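Local structure of nitroalkane oxidase (Podospora anserina, 3MKH) at residues A[94-106]-A[118-132]. The protein oxidises primary and secondary nitroalkanes to aldehydes or ketones with its FAD cofactor, consuming oxygen and releasing nitrite and hydrogen peroxide. Numbering follows the deposited sequence.
Sequences LTIFATGLGLTPI and LAPFLSGEGSPLASL. With FAD (flavin-adenine dinucleotide), chain E.
Leu-103 and Phe-121 make the apolar heart of this contact between helix 90-109 and the chain that runs into strand 130-133. CD2 of Leu-103 sits 4.0 Å from the centroid of the Phe-121 ring, only 7° off its normal, a CH-pi contact over the face; CB of Pro-128 covers the opposite face nearer the rim, so the ring is sandwiched. The same CD2 also meets Leu-118 CD1 and the Ala-130 methyl, and Ile-106 CG2 packs 3.7 Å from Leu-118 CD1. Cutting Phe-121 back to an alanine is likely to open a gap between Leu-103 and Pro-128 and take the aromatic face away from the leucine methyl. Towards the flavin, Leu-132 CD2 lies 3.7 Å from Leu-101 CD1, with Pro-105 CG close by.

Backbone meets backbone at Gly-102, whose CA lies 3.5 Å from Leu-132 N; a CB would run into Ser-131 N. Polar contacts gather one turn earlier. Ala-130 N gives a weak but nearly straight bond to Thr-99 OG1, 3.3 Å away, while Thr-99 CA-H points at Ala-130 O. With chi1 at -76°, OG1 stands beside its own backbone N and CG2 turns to the Ala-130 methyl; OG1 bonds more strongly to Tyr-51 and also pairs with Asn-173.

Past Ala-130 the strand delivers Leu-132 O to FAD N3, which donates to it over 2.7 Å, as Leu-101 CD2 approaches flavin O4. The axes of helix 94-106 and strand 130-132 cross at 68°, and the two thus join the helical N-terminal domain to the beta domain of the acyl-CoA dehydrogenase fold beside the flavin pocket.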
loop_
_atom_site.group_PDB
_atom_site.type_symbol
_atom_site.label_atom_id
_atom_site.label_comp_id
_atom_site.label_asym_id
_atom_site.label_seq_id
_atom_site.Cartn_x
_atom_site.Cartn_y
_atom_site.Cartn_z
ATOM N N LEU A 94 14.741 11.887 22.956
ATOM C CA LEU A 94 15.185 10.499 22.953
ATOM C C LEU A 94 16.322 10.273 23.956
ATOM O O LEU A 94 16.397 9.223 24.602
ATOM C CB LEU A 94 15.609 10.069 21.542
ATOM C CG LEU A 94 15.969 8.580 21.438
ATOM C CD1 LEU A 94 14.820 7.734 21.965
ATOM C CD2 LEU A 94 16.306 8.204 20.006
ATOM N N THR A 95 17.207 11.258 24.097
ATOM C CA THR A 95 18.300 11.126 25.066
ATOM C C THR A 95 17.745 10.901 26.472
ATOM O O THR A 95 18.218 10.030 27.214
ATOM C CB THR A 95 19.231 12.341 25.022
ATOM O OG1 THR A 95 19.890 12.355 23.754
ATOM C CG2 THR A 95 20.291 12.268 26.117
ATOM N N ILE A 96 16.718 11.667 26.816
ATOM C CA ILE A 96 16.035 11.489 28.084
ATOM C C ILE A 96 15.344 10.136 28.175
ATOM O O ILE A 96 15.528 9.410 29.145
ATOM C CB ILE A 96 15.036 12.627 28.338
ATOM C CG1 ILE A 96 15.783 13.953 28.415
ATOM C CG2 ILE A 96 14.260 12.385 29.620
ATOM C CD1 ILE A 96 14.882 15.176 28.427
ATOM N N PHE A 97 14.544 9.789 27.176
ATOM C CA PHE A 97 13.838 8.507 27.207
ATOM C C PHE A 97 14.793 7.313 27.244
ATOM O O PHE A 97 14.486 6.270 27.832
ATOM C CB PHE A 97 12.876 8.389 26.015
ATOM C CG PHE A 97 11.845 9.481 25.967
ATOM C CD1 PHE A 97 11.422 10.094 27.141
ATOM C CD2 PHE A 97 11.296 9.894 24.763
ATOM C CE1 PHE A 97 10.471 11.102 27.117
ATOM C CE2 PHE A 97 10.347 10.895 24.724
ATOM C CZ PHE A 97 9.928 11.505 25.905
ATOM N N ALA A 98 15.953 7.462 26.612
ATOM C CA ALA A 98 16.935 6.373 26.565
ATOM C C ALA A 98 17.469 6.038 27.963
ATOM O O ALA A 98 17.778 4.882 28.260
ATOM C CB ALA A 98 18.087 6.741 25.624
ATOM N N THR A 99 17.571 7.038 28.826
ATOM C CA THR A 99 17.988 6.773 30.214
ATOM C C THR A 99 16.886 5.940 30.876
ATOM O O THR A 99 17.163 5.055 31.672
ATOM C CB THR A 99 18.227 8.074 31.001
ATOM O OG1 THR A 99 19.484 8.646 30.605
ATOM C CG2 THR A 99 18.236 7.832 32.518
ATOM N N GLY A 100 15.638 6.206 30.516
ATOM C CA GLY A 100 14.531 5.425 31.051
ATOM C C GLY A 100 14.603 3.973 30.611
ATOM O O GLY A 100 14.334 3.058 31.390
ATOM N N LEU A 101 14.987 3.748 29.361
ATOM C CA LEU A 101 15.168 2.388 28.865
ATOM C C LEU A 101 16.309 1.683 29.609
ATOM O O LEU A 101 16.211 0.497 29.954
ATOM C CB LEU A 101 15.421 2.391 27.347
ATOM C CG LEU A 101 15.687 1.007 26.730
ATOM C CD1 LEU A 101 14.511 0.058 26.899
ATOM C CD2 LEU A 101 16.072 1.133 25.256
ATOM N N GLY A 102 17.386 2.419 29.864
ATOM C CA GLY A 102 18.515 1.874 30.599
ATOM C C GLY A 102 18.156 1.473 32.025
ATOM O O GLY A 102 18.711 0.520 32.567
ATOM N N LEU A 103 17.228 2.201 32.637
ATOM C CA LEU A 103 16.773 1.870 33.999
ATOM C C LEU A 103 15.753 0.731 34.057
ATOM O O LEU A 103 15.540 0.137 35.123
ATOM C CB LEU A 103 16.193 3.110 34.685
ATOM C CG LEU A 103 17.183 4.260 34.859
ATOM C CD1 LEU A 103 16.475 5.562 35.280
ATOM C CD2 LEU A 103 18.280 3.863 35.839
ATOM N N THR A 104 15.135 0.424 32.920
ATOM C CA THR A 104 14.053 -0.558 32.872
ATOM C C THR A 104 14.442 -1.968 33.362
ATOM O O THR A 104 13.710 -2.563 34.148
ATOM C CB THR A 104 13.394 -0.603 31.470
ATOM O OG1 THR A 104 12.848 0.689 31.171
ATOM C CG2 THR A 104 12.270 -1.665 31.419
ATOM N N PRO A 105 15.597 -2.500 32.928
ATOM C CA PRO A 105 15.972 -3.827 33.441
ATOM C C PRO A 105 16.111 -3.852 34.952
ATOM O O PRO A 105 15.810 -4.862 35.577
ATOM C CB PRO A 105 17.330 -4.090 32.775
ATOM C CG PRO A 105 17.247 -3.294 31.498
ATOM C CD PRO A 105 16.554 -2.020 31.913
ATOM N N ILE A 106 16.549 -2.740 35.529
ATOM C CA ILE A 106 16.662 -2.610 36.971
ATOM C C ILE A 106 15.281 -2.536 37.653
ATOM O O ILE A 106 15.077 -3.161 38.694
ATOM C CB ILE A 106 17.565 -1.430 37.357
ATOM C CG1 ILE A 106 18.971 -1.676 36.795
ATOM C CG2 ILE A 106 17.659 -1.299 38.869
ATOM C CD1 ILE A 106 19.890 -0.502 36.903
ATOM N N LEU A 118 20.981 2.732 41.815
ATOM C CA LEU A 118 19.880 3.602 41.448
ATOM C C LEU A 118 19.980 4.960 42.130
ATOM O O LEU A 118 19.381 5.931 41.677
ATOM C CB LEU A 118 18.562 2.943 41.846
ATOM C CG LEU A 118 17.510 2.635 40.791
ATOM C CD1 LEU A 118 18.144 2.329 39.444
ATOM C CD2 LEU A 118 16.601 1.489 41.269
ATOM N N ALA A 119 20.733 5.027 43.222
ATOM C CA ALA A 119 20.774 6.241 44.041
ATOM C C ALA A 119 20.996 7.552 43.264
ATOM O O ALA A 119 20.300 8.548 43.516
ATOM C CB ALA A 119 21.802 6.102 45.160
ATOM N N PRO A 120 21.973 7.570 42.341
ATOM C CA PRO A 120 22.231 8.819 41.608
ATOM C C PRO A 120 21.024 9.314 40.809
ATOM O O PRO A 120 20.935 10.511 40.526
ATOM C CB PRO A 120 23.376 8.437 40.665
ATOM C CG PRO A 120 24.079 7.322 41.375
ATOM C CD PRO A 120 22.969 6.534 42.025
ATOM N N PHE A 121 20.120 8.411 40.440
ATOM C CA PHE A 121 18.999 8.760 39.559
ATOM C C PHE A 121 17.778 9.200 40.344
ATOM O O PHE A 121 16.752 9.562 39.767
ATOM C CB PHE A 121 18.634 7.562 38.671
ATOM C CG PHE A 121 19.733 7.162 37.730
ATOM C CD1 PHE A 121 19.788 7.693 36.447
ATOM C CD2 PHE A 121 20.725 6.281 38.134
ATOM C CE1 PHE A 121 20.811 7.348 35.572
ATOM C CE2 PHE A 121 21.757 5.920 37.265
ATOM C CZ PHE A 121 21.804 6.462 35.983
ATOM N N LEU A 122 17.892 9.151 41.667
ATOM C CA LEU A 122 16.767 9.458 42.553
ATOM C C LEU A 122 16.965 10.766 43.332
ATOM O O LEU A 122 16.086 11.181 44.093
ATOM C CB LEU A 122 16.540 8.290 43.529
ATOM C CG LEU A 122 15.922 7.044 42.891
ATOM C CD1 LEU A 122 16.120 5.765 43.732
ATOM C CD2 LEU A 122 14.450 7.284 42.593
ATOM N N SER A 123 18.111 11.419 43.131
ATOM C CA SER A 123 18.436 12.642 43.865
ATOM C C SER A 123 17.700 13.907 43.385
ATOM O O SER A 123 17.597 14.883 44.121
ATOM C CB SER A 123 19.935 12.902 43.783
ATOM O OG SER A 123 20.292 13.254 42.451
ATOM N N GLY A 124 17.206 13.904 42.151
ATOM C CA GLY A 124 16.642 15.117 41.574
ATOM C C GLY A 124 17.689 16.154 41.177
ATOM O O GLY A 124 17.359 17.302 40.872
ATOM N N GLU A 125 18.959 15.766 41.171
ATOM C CA GLU A 125 19.998 16.687 40.704
ATOM C C GLU A 125 21.094 16.040 39.847
ATOM O O GLU A 125 21.112 14.826 39.646
ATOM C CB GLU A 125 20.601 17.485 41.866
ATOM C CG GLU A 125 21.168 16.652 42.987
ATOM C CD GLU A 125 21.437 17.495 44.229
ATOM O OE1 GLU A 125 22.497 17.303 44.868
ATOM O OE2 GLU A 125 20.591 18.359 44.555
ATOM N N GLY A 126 22.005 16.870 39.353
ATOM C CA GLY A 126 23.004 16.433 38.399
ATOM C C GLY A 126 22.378 16.039 37.068
ATOM O O GLY A 126 21.276 16.470 36.727
ATOM N N SER A 127 23.088 15.207 36.316
ATOM C CA SER A 127 22.628 14.797 35.005
ATOM C C SER A 127 23.096 13.387 34.692
ATOM O O SER A 127 23.757 13.170 33.680
ATOM C CB SER A 127 23.146 15.787 33.951
ATOM O OG SER A 127 24.541 16.001 34.103
ATOM N N PRO A 128 22.731 12.412 35.551
ATOM C CA PRO A 128 23.178 11.034 35.349
ATOM C C PRO A 128 22.535 10.412 34.105
ATOM O O PRO A 128 21.365 10.662 33.834
ATOM C CB PRO A 128 22.691 10.313 36.611
ATOM C CG PRO A 128 21.473 11.109 37.065
ATOM C CD PRO A 128 21.799 12.544 36.692
ATOM N N LEU A 129 23.304 9.611 33.380
ATOM C CA LEU A 129 22.843 8.935 32.175
ATOM C C LEU A 129 22.889 7.436 32.379
ATOM O O LEU A 129 23.833 6.918 32.987
ATOM C CB LEU A 129 23.763 9.278 31.003
ATOM C CG LEU A 129 23.665 10.675 30.411
ATOM C CD1 LEU A 129 24.896 10.937 29.551
ATOM C CD2 LEU A 129 22.391 10.791 29.597
ATOM N N ALA A 130 21.874 6.745 31.868
ATOM C CA ALA A 130 21.822 5.289 31.892
ATOM C C ALA A 130 21.631 4.798 30.463
ATOM O O ALA A 130 21.127 5.536 29.612
ATOM C CB ALA A 130 20.670 4.776 32.806
ATOM N N SER A 131 22.037 3.563 30.202
ATOM C CA SER A 131 21.991 2.998 28.859
ATOM C C SER A 131 21.683 1.514 28.926
ATOM O O SER A 131 22.204 0.811 29.785
ATOM C CB SER A 131 23.339 3.201 28.159
ATOM O OG SER A 131 23.293 2.752 26.816
ATOM N N LEU A 132 20.812 1.046 28.033
ATOM C CA LEU A 132 20.601 -0.389 27.850
ATOM C C LEU A 132 21.502 -0.801 26.692
ATOM O O LEU A 132 21.278 -0.430 25.523
ATOM C CB LEU A 132 19.123 -0.705 27.580
ATOM C CG LEU A 132 18.705 -2.136 27.183
ATOM C CD1 LEU A 132 19.487 -3.195 27.914
ATOM C CD2 LEU A 132 17.215 -2.339 27.415
HETATM P PA FAD E . 19.927 -6.444 12.947
HETATM O O1A FAD E . 20.510 -7.623 13.584
HETATM O O2A FAD E . 20.787 -5.301 12.639
HETATM O O5B FAD E . 19.187 -6.917 11.601
HETATM C C5B FAD E . 19.203 -6.105 10.429
HETATM C C4B FAD E . 18.196 -6.574 9.363
HETATM O O4B FAD E . 18.565 -7.886 8.915
HETATM C C3B FAD E . 16.790 -6.719 9.939
HETATM O O3B FAD E . 16.078 -5.488 9.796
HETATM C C2B FAD E . 16.175 -7.772 9.036
HETATM O O2B FAD E . 15.644 -7.164 7.864
HETATM C C1B FAD E . 17.365 -8.661 8.668
HETATM N N9A FAD E . 17.343 -9.865 9.544
HETATM C C8A FAD E . 18.284 -10.219 10.415
HETATM N N7A FAD E . 17.931 -11.342 11.026
HETATM C C5A FAD E . 16.753 -11.712 10.539
HETATM C C6A FAD E . 15.906 -12.784 10.783
HETATM N N6A FAD E . 16.226 -13.708 11.679
HETATM N N1A FAD E . 14.760 -12.871 10.100
HETATM C C2A FAD E . 14.434 -11.956 9.206
HETATM N N3A FAD E . 15.219 -10.923 8.948
HETATM C C4A FAD E . 16.378 -10.774 9.596
HETATM N N1 FAD E . 20.357 -0.326 20.901
HETATM C C2 FAD E . 20.542 -0.575 22.254
HETATM O O2 FAD E . 21.044 -1.632 22.609
HETATM N N3 FAD E . 20.152 0.369 23.199
HETATM C C4 FAD E . 19.582 1.575 22.799
HETATM O O4 FAD E . 19.246 2.403 23.642
HETATM C C4X FAD E . 19.399 1.824 21.446
HETATM N N5 FAD E . 18.824 3.021 21.009
HETATM C C5X FAD E . 18.965 3.395 19.668
HETATM C C6 FAD E . 18.719 4.703 19.261
HETATM C C7 FAD E . 18.870 5.059 17.926
HETATM C C7M FAD E . 18.607 6.490 17.468
HETATM C C8 FAD E . 19.265 4.103 16.999
HETATM C C8M FAD E . 19.436 4.482 15.528
HETATM C C9 FAD E . 19.502 2.799 17.407
HETATM C C9A FAD E . 19.356 2.444 18.739
HETATM N N10 FAD E . 19.600 1.135 19.151
HETATM C C10 FAD E . 19.786 0.876 20.503
HETATM C "C1'" FAD E . 19.650 0.022 18.173
HETATM C "C2'" FAD E . 18.250 -0.534 17.906
HETATM O "O2'" FAD E . 17.712 -1.090 19.102
HETATM C "C3'" FAD E . 18.225 -1.584 16.784
HETATM O "O3'" FAD E . 16.870 -1.871 16.472
HETATM C "C4'" FAD E . 18.921 -2.903 17.153
HETATM O "O4'" FAD E . 20.328 -2.779 16.998
HETATM C "C5'" FAD E . 18.424 -4.039 16.251
HETATM O "O5'" FAD E . 18.570 -3.708 14.869
HETATM P P FAD E . 17.872 -4.590 13.740
HETATM O O1P FAD E . 16.491 -4.858 14.156
HETATM O O2P FAD E . 18.108 -3.966 12.438
HETATM O O3P FAD E . 18.694 -5.974 13.867
#